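Local coordinates for protein LP04448p (Drosophila melanogaster, PDB 2QK2) that probably binds tubulin through this second TOG domain of the XMAP215-family protein Mini spindles, consistent with a role at growing microtubule plus ends, at residues P9-S14 with K48-E53; K15-F20 with L36-K41; A56-L61 with K79-L84; K90-Y95 with Y126-L131. One frame throughout, in Å; residues are numbered along the deposited sequence.

Contact 1 (P9-S14 with K48-E53); sequences PVDILS and KLENGE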
loop_
_atom_site.group_PDB
_atom_site.type_symbol
_atom_site.label_atom_id
_atom_site.label_comp_id
_atom_site.label_asym_id
_atom_site.label_seq_id
_atom_site.Cartn_x
_atom_site.Cartn_y
_atom_site.Cartn_z
ATOM N N PRO A 9 10.098 21.138 8.525
ATOM C CA PRO A 9 10.552 19.783 8.869
ATOM C C PRO A 9 10.887 19.635 10.352
ATOM O O PRO A 9 11.710 20.380 10.889
ATOM C CB PRO A 9 11.780 19.592 7.980
ATOM C CG PRO A 9 11.469 20.452 6.787
ATOM C CD PRO A 9 10.920 21.697 7.439
ATOM N N VAL A 10 10.244 18.677 11.009
ATOM C CA VAL A 10 10.477 18.444 12.425
ATOM C C VAL A 10 11.301 17.183 12.674
ATOM O O VAL A 10 11.131 16.170 11.996
ATOM C CB VAL A 10 9.146 18.333 13.195
ATOM C CG1 VAL A 10 9.409 17.961 14.644
ATOM C CG2 VAL A 10 8.400 19.658 13.124
ATOM N N ASP A 11 12.199 17.267 13.650
ATOM C CA ASP A 11 13.056 16.151 14.027
ATOM C C ASP A 11 12.327 15.322 15.078
ATOM O O ASP A 11 12.550 15.508 16.276
ATOM C CB ASP A 11 14.364 16.681 14.619
ATOM C CG ASP A 11 15.317 15.572 15.031
ATOM O OD1 ASP A 11 14.866 14.424 15.215
ATOM O OD2 ASP A 11 16.521 15.854 15.184
ATOM N N ILE A 12 11.457 14.415 14.646
ATOM C CA ILE A 12 10.723 13.594 15.601
ATOM C C ILE A 12 11.582 12.471 16.181
ATOM O O ILE A 12 11.278 11.939 17.248
ATOM C CB ILE A 12 9.457 12.960 14.972
ATOM C CG1 ILE A 12 9.848 12.041 13.815
ATOM C CG2 ILE A 12 8.496 14.052 14.522
ATOM C CD1 ILE A 12 8.720 11.135 13.369
ATOM N N LEU A 13 12.649 12.105 15.484
ATOM C CA LEU A 13 13.511 11.045 15.984
ATOM C C LEU A 13 14.100 11.421 17.341
ATOM O O LEU A 13 14.229 10.575 18.225
ATOM C CB LEU A 13 14.633 10.750 14.983
ATOM C CG LEU A 13 14.185 10.002 13.724
ATOM C CD1 LEU A 13 15.339 9.928 12.732
ATOM C CD2 LEU A 13 13.687 8.609 14.105
ATOM N N SER A 14 14.441 12.694 17.513
ATOM C CA SER A 14 15.018 13.145 18.775
ATOM C C SER A 14 13.954 13.401 19.833
ATOM O O SER A 14 14.278 13.640 20.993
ATOM C CB SER A 14 15.843 14.415 18.558
ATOM O OG SER A 14 15.041 15.464 18.049
ATOM N N LYS A 48 5.288 17.301 8.585
ATOM C CA LYS A 48 6.497 17.435 7.776
ATOM C C LYS A 48 7.679 16.912 8.587
ATOM O O LYS A 48 8.008 17.445 9.646
ATOM C CB LYS A 48 6.722 18.901 7.396
ATOM C CG LYS A 48 7.869 19.132 6.428
ATOM C CD LYS A 48 7.573 18.539 5.063
ATOM C CE LYS A 48 8.696 18.842 4.082
ATOM N NZ LYS A 48 8.418 18.313 2.712
ATOM N N LEU A 49 8.319 15.864 8.082
ATOM C CA LEU A 49 9.433 15.251 8.791
ATOM C C LEU A 49 10.807 15.571 8.226
ATOM O O LEU A 49 11.020 15.585 7.015
ATOM C CB LEU A 49 9.234 13.733 8.842
ATOM C CG LEU A 49 7.904 13.298 9.473
ATOM C CD1 LEU A 49 7.734 11.789 9.374
ATOM C CD2 LEU A 49 7.865 13.754 10.927
ATOM N N GLU A 50 11.741 15.819 9.134
ATOM C CA GLU A 50 13.120 16.131 8.784
ATOM C C GLU A 50 13.837 14.868 8.297
ATOM O O GLU A 50 13.435 13.749 8.630
ATOM C CB GLU A 50 13.818 16.681 10.027
ATOM C CG GLU A 50 15.214 17.222 9.817
ATOM C CD GLU A 50 15.819 17.714 11.121
ATOM O OE1 GLU A 50 16.214 16.868 11.953
ATOM O OE2 GLU A 50 15.879 18.945 11.321
ATOM N N ASN A 51 14.889 15.046 7.504
ATOM C CA ASN A 51 15.661 13.908 7.012
ATOM C C ASN A 51 16.297 13.229 8.219
ATOM O O ASN A 51 16.500 13.866 9.247
ATOM C CB ASN A 51 16.768 14.372 6.068
ATOM C CG ASN A 51 16.230 15.062 4.843
ATOM O OD1 ASN A 51 15.474 14.476 4.070
ATOM N ND2 ASN A 51 16.618 16.321 4.655
ATOM N N GLY A 52 16.611 11.946 8.095
ATOM C CA GLY A 52 17.218 11.240 9.211
ATOM C C GLY A 52 17.326 9.748 8.982
ATOM O O GLY A 52 16.977 9.259 7.909
ATOM N N GLU A 53 17.814 9.024 9.986
ATOM C CA GLU A 53 17.960 7.574 9.887
ATOM C C GLU A 53 16.705 6.904 10.441
ATOM O O GLU A 53 16.631 6.608 11.632
ATOM C CB GLU A 53 19.180 7.110 10.687
ATOM C CG GLU A 53 20.494 7.754 10.261
ATOM C CD GLU A 53 20.787 7.548 8.794
ATOM O OE1 GLU A 53 20.681 6.392 8.329
ATOM O OE2 GLU A 53 21.122 8.536 8.105
#
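Val10 and Leu49 form a single beta bridge between two loops. Val10 N donates to Lys48 O at 2.9 Å, and Glu50 N returns a nearly straight bond (N-H...O 167°) to Val10 O at 2.9 Å, arriving from above the carbonyl plane. The Glu50 side chain then runs back over the first loop. Its CB lies 3.4 Å from Val10 O. CG is anti to the backbone N (chi1 -173°), and the extended chain carries CD along to Asp11, where OE1 meets Asp11 CB at 3.3 Å. The same oxygen is 3.4 Å from Asp11 OD2; both are acceptors, and the carboxylate planes stand 56° apart, which might raise the proton affinity of one of them where solvent does not screen it. Asp11 OD1 is meanwhile taken by Ser14 N at 2.9 Å, an Asx motif. An alanine at Asp11 removes that acceptor, and the Ser14 amide would probably be left without its mate. Deeper in, Leu49 CD2 packs on Ile12 CG2 at 3.7 Å, with Leu43 of helix 29-45 touching both residues. An isolated bridge of this kind pins the N-terminal lead-in to an interhelical loop of the all-helical, HEAT-repeat TOG fold.

Contact 2 (K15-F20 with L36-K41); sequences KMPKDF and LEVLEK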
loop_
_atom_site.group_PDB
_atom_site.type_symbol
_atom_site.label_atom_id
_atom_site.label_comp_id
_atom_site.label_asym_id
_atom_site.label_seq_id
_atom_site.Cartn_x
_atom_site.Cartn_y
_atom_site.Cartn_z
ATOM N N LYS A 15 12.685 13.335 19.437
ATOM C CA LYS A 15 11.590 13.582 20.366
ATOM C C LYS A 15 10.960 12.328 20.941
ATOM O O LYS A 15 10.160 12.400 21.869
ATOM C CB LYS A 15 10.504 14.415 19.693
ATOM C CG LYS A 15 10.952 15.803 19.297
ATOM C CD LYS A 15 9.785 16.603 18.760
ATOM C CE LYS A 15 10.207 18.014 18.413
ATOM N NZ LYS A 15 9.034 18.811 17.961
HETATM N N MSE A 16 11.310 11.172 20.397
HETATM C CA MSE A 16 10.742 9.935 20.901
HETATM C C MSE A 16 11.252 9.572 22.278
HETATM O O MSE A 16 12.372 9.910 22.647
HETATM C CB MSE A 16 11.015 8.807 19.924
HETATM C CG MSE A 16 9.873 8.633 18.939
HETATM SE SE MSE A 16 10.528 7.997 17.309
HETATM C CE MSE A 16 11.014 6.222 17.860
ATOM N N PRO A 17 10.425 8.879 23.067
ATOM C CA PRO A 17 10.829 8.484 24.416
ATOM C C PRO A 17 12.079 7.612 24.397
ATOM O O PRO A 17 12.260 6.781 23.502
ATOM C CB PRO A 17 9.597 7.751 24.943
ATOM C CG PRO A 17 9.011 7.153 23.706
ATOM C CD PRO A 17 9.124 8.283 22.710
ATOM N N LYS A 18 12.936 7.801 25.395
ATOM C CA LYS A 18 14.172 7.042 25.483
ATOM C C LYS A 18 13.933 5.542 25.647
ATOM O O LYS A 18 14.862 4.748 25.527
ATOM C CB LYS A 18 15.034 7.568 26.639
ATOM C CG LYS A 18 14.536 7.202 28.029
ATOM C CD LYS A 18 15.398 7.846 29.118
ATOM C CE LYS A 18 16.875 7.477 28.974
ATOM N NZ LYS A 18 17.745 8.201 29.957
ATOM N N ASP A 19 12.694 5.146 25.923
ATOM C CA ASP A 19 12.396 3.723 26.076
ATOM C C ASP A 19 11.452 3.222 24.977
ATOM O O ASP A 19 10.863 2.145 25.082
ATOM C CB ASP A 19 11.794 3.449 27.460
ATOM C CG ASP A 19 10.502 4.207 27.700
ATOM O OD1 ASP A 19 10.122 5.039 26.846
ATOM O OD2 ASP A 19 9.867 3.968 28.748
ATOM N N PHE A 20 11.326 4.007 23.916
ATOM C CA PHE A 20 10.464 3.646 22.802
ATOM C C PHE A 20 10.691 2.206 22.337
ATOM O O PHE A 20 9.758 1.401 22.304
ATOM C CB PHE A 20 10.701 4.593 21.624
ATOM C CG PHE A 20 9.893 4.249 20.410
ATOM C CD1 PHE A 20 8.561 4.649 20.308
ATOM C CD2 PHE A 20 10.445 3.478 19.387
ATOM C CE1 PHE A 20 7.788 4.285 19.206
ATOM C CE2 PHE A 20 9.678 3.107 18.276
ATOM C CZ PHE A 20 8.343 3.514 18.188
ATOM N N LEU A 36 3.753 3.103 20.730
ATOM C CA LEU A 36 3.044 3.458 19.502
ATOM C C LEU A 36 2.146 4.690 19.681
ATOM O O LEU A 36 2.019 5.506 18.761
ATOM C CB LEU A 36 2.234 2.259 18.982
ATOM C CG LEU A 36 3.058 1.022 18.585
ATOM C CD1 LEU A 36 2.137 -0.058 18.047
ATOM C CD2 LEU A 36 4.102 1.393 17.527
ATOM N N GLU A 37 1.530 4.825 20.857
ATOM C CA GLU A 37 0.667 5.979 21.149
ATOM C C GLU A 37 1.446 7.274 21.016
ATOM O O GLU A 37 1.011 8.220 20.359
ATOM C CB GLU A 37 0.147 5.947 22.582
ATOM C CG GLU A 37 -1.026 5.061 22.851
ATOM C CD GLU A 37 -1.606 5.344 24.225
ATOM O OE1 GLU A 37 -2.145 6.458 24.422
ATOM O OE2 GLU A 37 -1.508 4.469 25.109
ATOM N N VAL A 38 2.588 7.317 21.691
ATOM C CA VAL A 38 3.439 8.493 21.673
ATOM C C VAL A 38 3.897 8.802 20.255
ATOM O O VAL A 38 3.888 9.956 19.833
ATOM C CB VAL A 38 4.667 8.296 22.590
ATOM C CG1 VAL A 38 5.597 9.486 22.482
ATOM C CG2 VAL A 38 4.204 8.134 24.035
ATOM N N LEU A 39 4.293 7.767 19.520
ATOM C CA LEU A 39 4.748 7.951 18.149
ATOM C C LEU A 39 3.614 8.469 17.273
ATOM O O LEU A 39 3.788 9.426 16.518
ATOM C CB LEU A 39 5.268 6.636 17.565
ATOM C CG LEU A 39 5.626 6.662 16.072
ATOM C CD1 LEU A 39 6.781 7.624 15.819
ATOM C CD2 LEU A 39 5.997 5.252 15.625
ATOM N N GLU A 40 2.449 7.837 17.371
ATOM C CA GLU A 40 1.327 8.271 16.552
ATOM C C GLU A 40 1.016 9.747 16.774
ATOM O O GLU A 40 0.669 10.458 15.831
ATOM C CB GLU A 40 0.079 7.433 16.826
ATOM C CG GLU A 40 -1.000 7.664 15.770
ATOM C CD GLU A 40 -2.147 6.672 15.850
ATOM O OE1 GLU A 40 -1.884 5.452 15.982
ATOM O OE2 GLU A 40 -3.315 7.115 15.764
ATOM N N LYS A 41 1.150 10.212 18.013
ATOM C CA LYS A 41 0.879 11.616 18.317
ATOM C C LYS A 41 1.944 12.524 17.703
ATOM O O LYS A 41 1.631 13.597 17.170
ATOM C CB LYS A 41 0.816 11.847 19.826
ATOM C CG LYS A 41 0.469 13.286 20.193
ATOM C CD LYS A 41 0.489 13.517 21.694
ATOM C CE LYS A 41 0.132 14.958 22.029
ATOM N NZ LYS A 41 0.254 15.223 23.493
#
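Leu36 meets Phe20 through its backbone: its N lies 4.5 Å from Phe20 CE1, while its side chain turns to Leu61 of helix 55-67 and Met76 of helix 71-88. Two residues on, Val38 presents CG1, anti to the backbone N (chi1 176°), to the proline ring of the neighbouring loop, where it touches Pro17 CD at 3.7 Å. Val38 is exposed, so this touch lies toward solvent. Helix 29-45 thus receives along one flank the loop that leads into helix 20-24, near the N-terminal end of the HEAT-repeat solenoid expected of a TOG domain. The loop is shaped by a type I turn from Pro17 to Phe20, closed by Phe20 N bonding to Pro17 O at 3.0 Å. Leu39 carries most of the apolar contact, and three of its atoms share the work. CB comes obliquely to Phe20 CE1 at 3.8 Å, CD2 reaches Phe20 CZ at 3.9 Å, and CD1 approaches the selenium of Met16, a selenomethionine, at 4.0 Å. The bent Met16 chain brings its CE over one face of the Phe20 ring, 3.2 Å above the plane and offset toward the rim. Leu39 also packs on Leu57 and Leu61 of helix 55-67.

Contact 3 (A56-L61 with K79-L84); sequences ALVSAL and KCLALL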
loop_
_atom_site.group_PDB
_atom_site.type_symbol
_atom_site.label_atom_id
_atom_site.label_comp_id
_atom_site.label_asym_id
_atom_site.label_seq_id
_atom_site.Cartn_x
_atom_site.Cartn_y
_atom_site.Cartn_z
ATOM N N ALA A 56 15.692 2.092 11.761
ATOM C CA ALA A 56 15.345 1.387 12.996
ATOM C C ALA A 56 13.853 1.487 13.288
ATOM O O ALA A 56 13.228 0.513 13.710
ATOM C CB ALA A 56 16.157 1.951 14.185
ATOM N N LEU A 57 13.285 2.666 13.058
ATOM C CA LEU A 57 11.866 2.874 13.305
ATOM C C LEU A 57 11.017 2.033 12.349
ATOM O O LEU A 57 10.062 1.377 12.766
ATOM C CB LEU A 57 11.513 4.362 13.165
ATOM C CG LEU A 57 10.031 4.705 13.368
ATOM C CD1 LEU A 57 9.540 4.149 14.705
ATOM C CD2 LEU A 57 9.838 6.216 13.306
ATOM N N VAL A 58 11.368 2.044 11.068
ATOM C CA VAL A 58 10.620 1.264 10.084
ATOM C C VAL A 58 10.676 -0.229 10.423
ATOM O O VAL A 58 9.671 -0.940 10.335
ATOM C CB VAL A 58 11.164 1.506 8.648
ATOM C CG1 VAL A 58 10.442 0.585 7.642
ATOM C CG2 VAL A 58 10.944 2.974 8.256
ATOM N N SER A 59 11.851 -0.704 10.818
ATOM C CA SER A 59 12.004 -2.108 11.180
ATOM C C SER A 59 11.131 -2.444 12.396
ATOM O O SER A 59 10.489 -3.494 12.437
ATOM C CB SER A 59 13.473 -2.410 11.491
ATOM O OG SER A 59 13.661 -3.784 11.793
ATOM N N ALA A 60 11.106 -1.550 13.384
ATOM C CA ALA A 60 10.303 -1.773 14.587
ATOM C C ALA A 60 8.817 -1.857 14.232
ATOM O O ALA A 60 8.100 -2.725 14.725
ATOM C CB ALA A 60 10.543 -0.644 15.602
ATOM N N LEU A 61 8.356 -0.948 13.375
ATOM C CA LEU A 61 6.961 -0.953 12.967
ATOM C C LEU A 61 6.629 -2.212 12.173
ATOM O O LEU A 61 5.584 -2.828 12.389
ATOM C CB LEU A 61 6.637 0.297 12.137
ATOM C CG LEU A 61 6.674 1.605 12.936
ATOM C CD1 LEU A 61 6.388 2.775 11.998
ATOM C CD2 LEU A 61 5.638 1.558 14.069
ATOM N N LYS A 79 -0.897 2.337 10.951
ATOM C CA LYS A 79 -1.220 3.757 10.870
ATOM C C LYS A 79 0.056 4.594 10.988
ATOM O O LYS A 79 0.297 5.499 10.189
ATOM C CB LYS A 79 -2.202 4.135 11.986
ATOM C CG LYS A 79 -2.636 5.592 11.966
ATOM C CD LYS A 79 -3.421 5.893 10.705
ATOM C CE LYS A 79 -3.938 7.321 10.690
ATOM N NZ LYS A 79 -4.742 7.581 9.456
ATOM N N CYS A 80 0.877 4.289 11.988
ATOM C CA CYS A 80 2.131 5.017 12.176
ATOM C C CYS A 80 3.027 4.925 10.939
ATOM O O CYS A 80 3.666 5.904 10.560
ATOM C CB CYS A 80 2.892 4.470 13.389
ATOM S SG CYS A 80 2.219 4.976 14.990
ATOM N N LEU A 81 3.077 3.749 10.316
ATOM C CA LEU A 81 3.904 3.553 9.135
ATOM C C LEU A 81 3.388 4.427 7.989
ATOM O O LEU A 81 4.170 5.016 7.237
ATOM C CB LEU A 81 3.902 2.079 8.720
ATOM C CG LEU A 81 4.855 1.682 7.585
ATOM C CD1 LEU A 81 6.293 2.045 7.948
ATOM C CD2 LEU A 81 4.738 0.191 7.331
ATOM N N ALA A 82 2.067 4.515 7.875
ATOM C CA ALA A 82 1.438 5.330 6.840
ATOM C C ALA A 82 1.791 6.804 7.043
ATOM O O ALA A 82 2.179 7.489 6.100
ATOM C CB ALA A 82 -0.083 5.148 6.880
ATOM N N LEU A 83 1.666 7.288 8.276
ATOM C CA LEU A 83 1.972 8.685 8.566
ATOM C C LEU A 83 3.452 8.972 8.359
ATOM O O LEU A 83 3.826 10.054 7.902
ATOM C CB LEU A 83 1.562 9.044 9.998
ATOM C CG LEU A 83 0.058 8.953 10.297
ATOM C CD1 LEU A 83 -0.190 9.131 11.786
ATOM C CD2 LEU A 83 -0.687 10.005 9.500
ATOM N N LEU A 84 4.295 7.999 8.685
ATOM C CA LEU A 84 5.729 8.166 8.509
ATOM C C LEU A 84 6.039 8.281 7.011
ATOM O O LEU A 84 6.794 9.160 6.584
ATOM C CB LEU A 84 6.480 6.974 9.115
ATOM C CG LEU A 84 8.009 6.954 8.980
ATOM C CD1 LEU A 84 8.618 8.148 9.717
ATOM C CD2 LEU A 84 8.549 5.643 9.548
#
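The backbone bond from Leu61 N to Leu57 O, 2.9 Å long, sets these two leucines one helical turn apart, so that both point toward helix 71-88. The pairing is an antiparallel one of consecutive helices, as expected in the HEAT-repeat array of a TOG domain: helices 55-67 and 71-88 follow each other in the chain, and their local axes run at 150° to one another, approaching to 10.3 Å. That separation is filled by side chains; every residue touching across it is buried, and the contact is wholly apolar. Leu61 has the largest share of the contact. Its CD1 lies against the opposing backbone, 3.8 Å from Leu81 N, and also meets Leu81 CD1 at 4.1 Å. Its other methyl, CD2, stands 4.1 Å from Cys80 CB, as does CD1, so both methyls bear on that atom, while CD1 alone goes on to Leu81. One turn further along that helix Leu84 answers from the other side. With CG anti to the backbone N (chi1 178°), its CD2 reaches the first helix, where the Leu57 and Leu84 side chains run antiparallel alongside one another and Val58 crosses at an angle. Phe92 from the following loop packs on Val58 and Leu81, and Leu39 of helix 29-45 covers Leu57 and Cys80, so the pair is sandwiched within the solenoid. Leu84 CD2 ends 4.0 Å from Leu57 CD2 and 3.8 Å from Val58 CG2.

Contact 4 (K90-Y95 with Y126-L131); sequences KRFSNY and YASTSL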
loop_
_atom_site.group_PDB
_atom_site.type_symbol
_atom_site.label_atom_id
_atom_site.label_comp_id
_atom_site.label_asym_id
_atom_site.label_seq_id
_atom_site.Cartn_x
_atom_site.Cartn_y
_atom_site.Cartn_z
ATOM N N LYS A 90 8.920 11.358 -0.795
ATOM C CA LYS A 90 9.961 10.654 -1.545
ATOM C C LYS A 90 11.157 10.257 -0.689
ATOM O O LYS A 90 11.916 9.366 -1.064
ATOM C CB LYS A 90 10.448 11.506 -2.720
ATOM C CG LYS A 90 9.358 11.871 -3.722
ATOM C CD LYS A 90 8.871 10.668 -4.510
ATOM C CE LYS A 90 7.749 11.068 -5.459
ATOM N NZ LYS A 90 8.161 12.178 -6.370
ATOM N N ARG A 91 11.335 10.922 0.451
ATOM C CA ARG A 91 12.444 10.597 1.347
ATOM C C ARG A 91 12.267 9.193 1.934
ATOM O O ARG A 91 13.164 8.676 2.597
ATOM C CB ARG A 91 12.539 11.608 2.500
ATOM C CG ARG A 91 13.327 12.889 2.217
ATOM C CD ARG A 91 12.467 14.007 1.642
ATOM N NE ARG A 91 11.354 14.390 2.515
ATOM C CZ ARG A 91 11.477 14.839 3.763
ATOM N NH1 ARG A 91 12.675 14.972 4.321
ATOM N NH2 ARG A 91 10.392 15.158 4.460
ATOM N N PHE A 92 11.113 8.576 1.687
ATOM C CA PHE A 92 10.845 7.234 2.213
ATOM C C PHE A 92 11.257 6.136 1.233
ATOM O O PHE A 92 11.324 4.960 1.600
ATOM C CB PHE A 92 9.345 7.080 2.543
ATOM C CG PHE A 92 9.028 5.862 3.385
ATOM C CD1 PHE A 92 9.121 5.917 4.778
ATOM C CD2 PHE A 92 8.681 4.651 2.784
ATOM C CE1 PHE A 92 8.876 4.778 5.561
ATOM C CE2 PHE A 92 8.436 3.510 3.554
ATOM C CZ PHE A 92 8.533 3.573 4.947
ATOM N N SER A 93 11.558 6.528 -0.006
ATOM C CA SER A 93 11.909 5.576 -1.060
ATOM C C SER A 93 12.851 4.439 -0.687
ATOM O O SER A 93 12.633 3.297 -1.094
ATOM C CB SER A 93 12.467 6.314 -2.288
ATOM O OG SER A 93 13.726 6.906 -2.017
ATOM N N ASN A 94 13.896 4.731 0.080
ATOM C CA ASN A 94 14.846 3.686 0.453
ATOM C C ASN A 94 14.308 2.585 1.365
ATOM O O ASN A 94 14.910 1.520 1.451
ATOM C CB ASN A 94 16.098 4.299 1.089
ATOM C CG ASN A 94 17.076 4.824 0.052
ATOM O OD1 ASN A 94 17.370 4.146 -0.937
ATOM N ND2 ASN A 94 17.588 6.030 0.273
ATOM N N TYR A 95 13.187 2.836 2.034
ATOM C CA TYR A 95 12.597 1.838 2.933
ATOM C C TYR A 95 11.435 1.086 2.277
ATOM O O TYR A 95 11.033 0.017 2.744
ATOM C CB TYR A 95 12.088 2.512 4.212
ATOM C CG TYR A 95 13.079 3.462 4.849
ATOM C CD1 TYR A 95 12.877 4.839 4.799
ATOM C CD2 TYR A 95 14.232 2.985 5.477
ATOM C CE1 TYR A 95 13.801 5.725 5.360
ATOM C CE2 TYR A 95 15.167 3.864 6.043
ATOM C CZ TYR A 95 14.944 5.230 5.981
ATOM O OH TYR A 95 15.848 6.109 6.540
ATOM N N TYR A 126 3.574 3.526 -1.516
ATOM C CA TYR A 126 3.606 3.474 -2.976
ATOM C C TYR A 126 4.022 4.818 -3.572
ATOM O O TYR A 126 4.767 4.871 -4.550
ATOM C CB TYR A 126 2.233 3.087 -3.535
ATOM C CG TYR A 126 2.193 3.114 -5.047
ATOM C CD1 TYR A 126 2.922 2.192 -5.794
ATOM C CD2 TYR A 126 1.472 4.097 -5.730
ATOM C CE1 TYR A 126 2.947 2.244 -7.188
ATOM C CE2 TYR A 126 1.486 4.160 -7.130
ATOM C CZ TYR A 126 2.231 3.230 -7.849
ATOM O OH TYR A 126 2.286 3.291 -9.229
ATOM N N ALA A 127 3.530 5.896 -2.973
ATOM C CA ALA A 127 3.825 7.248 -3.424
ATOM C C ALA A 127 5.324 7.541 -3.496
ATOM O O ALA A 127 5.753 8.416 -4.252
ATOM C CB ALA A 127 3.138 8.257 -2.504
ATOM N N SER A 128 6.117 6.804 -2.723
ATOM C CA SER A 128 7.564 7.006 -2.697
ATOM C C SER A 128 8.302 6.067 -3.637
ATOM O O SER A 128 9.522 6.138 -3.755
ATOM C CB SER A 128 8.101 6.792 -1.282
ATOM O OG SER A 128 8.148 5.406 -0.965
ATOM N N THR A 129 7.577 5.178 -4.302
ATOM C CA THR A 129 8.223 4.227 -5.196
ATOM C C THR A 129 7.413 4.089 -6.493
ATOM O O THR A 129 6.788 5.059 -6.924
ATOM C CB THR A 129 8.406 2.868 -4.457
ATOM O OG1 THR A 129 9.106 1.939 -5.293
ATOM C CG2 THR A 129 7.061 2.292 -4.042
ATOM N N SER A 130 7.418 2.916 -7.123
ATOM C CA SER A 130 6.664 2.734 -8.370
ATOM C C SER A 130 6.320 1.274 -8.618
ATOM O O SER A 130 6.899 0.380 -7.995
ATOM C CB SER A 130 7.482 3.244 -9.557
ATOM O OG SER A 130 8.604 2.401 -9.782
ATOM N N LEU A 131 5.381 1.029 -9.533
ATOM C CA LEU A 131 4.997 -0.343 -9.852
ATOM C C LEU A 131 6.185 -1.064 -10.481
ATOM O O LEU A 131 6.395 -2.253 -10.251
ATOM C CB LEU A 131 3.803 -0.378 -10.817
ATOM C CG LEU A 131 2.436 0.113 -10.329
ATOM C CD1 LEU A 131 1.432 0.008 -11.473
ATOM C CD2 LEU A 131 1.963 -0.713 -9.133
#
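Ser128 is the close-packed centre of this contact, buried against Phe92 and Ser93. Its OG sits at the edge of the Phe92 ring, in the ring plane, 3.9 Å from Phe92 CD2, while its CB comes 4.0 Å from Phe92 CB. With OG between the backbone N and the carbonyl carbon (chi1 76°), the hydroxyl is placed to bond Ile125 O, which satisfies it despite burial. On the carbonyl side, Ser128 O meets Ser93 CB at 3.3 Å. The arrangement joins two interhelical connections of the HEAT-repeat array, separated by helices 93-105 and 112-126: the turn that leads from helix 71-88 into helix 93-105, and the one between helices 112-126 and 131-141. The second is a type I turn from Tyr126 to Thr129, closed by Thr129 N bonding to Tyr126 O at 2.8 Å. Phe92 is anchored on its own side too, with Tyr95 CB 3.7 Å above one ring face and Leu81, Leu84 and Val58 packed around it. The outer side is much looser. There the exposed Lys90, bent at two of its torsions, touches chiefly with its aliphatic part, bringing CE to 3.5 Å from Ala127 O, and the exposed Ala127 offers little more than that carbonyl.

Contact 3 is the core of the set: all its touching residues are buried, and its chemistry is purely apolar. Contact 1, at the surface, is the one whose segments are tied together by backbone hydrogen bonds. It shares with contact 2 the loop between helices 2-5 and 20-24, to which 9-14 and 15-20 both belong. Contacts 2 and 4 are partly buried and pair loops or turns with a helix or another turn. Contact 3 joins contacts 1, 2 and 4 by apolar packing, through Leu84 CD1 to Leu49 CD1 (3.8 Å), Leu57 CD1 to Phe20 CE2 (3.7 Å) and Val58 CG2 to Phe92 CE1 (3.8 Å). Contacts 1 and 4 are linked by polar groups instead, Arg91 hydrogen-bonding to Leu49 O and Asn51 OD1.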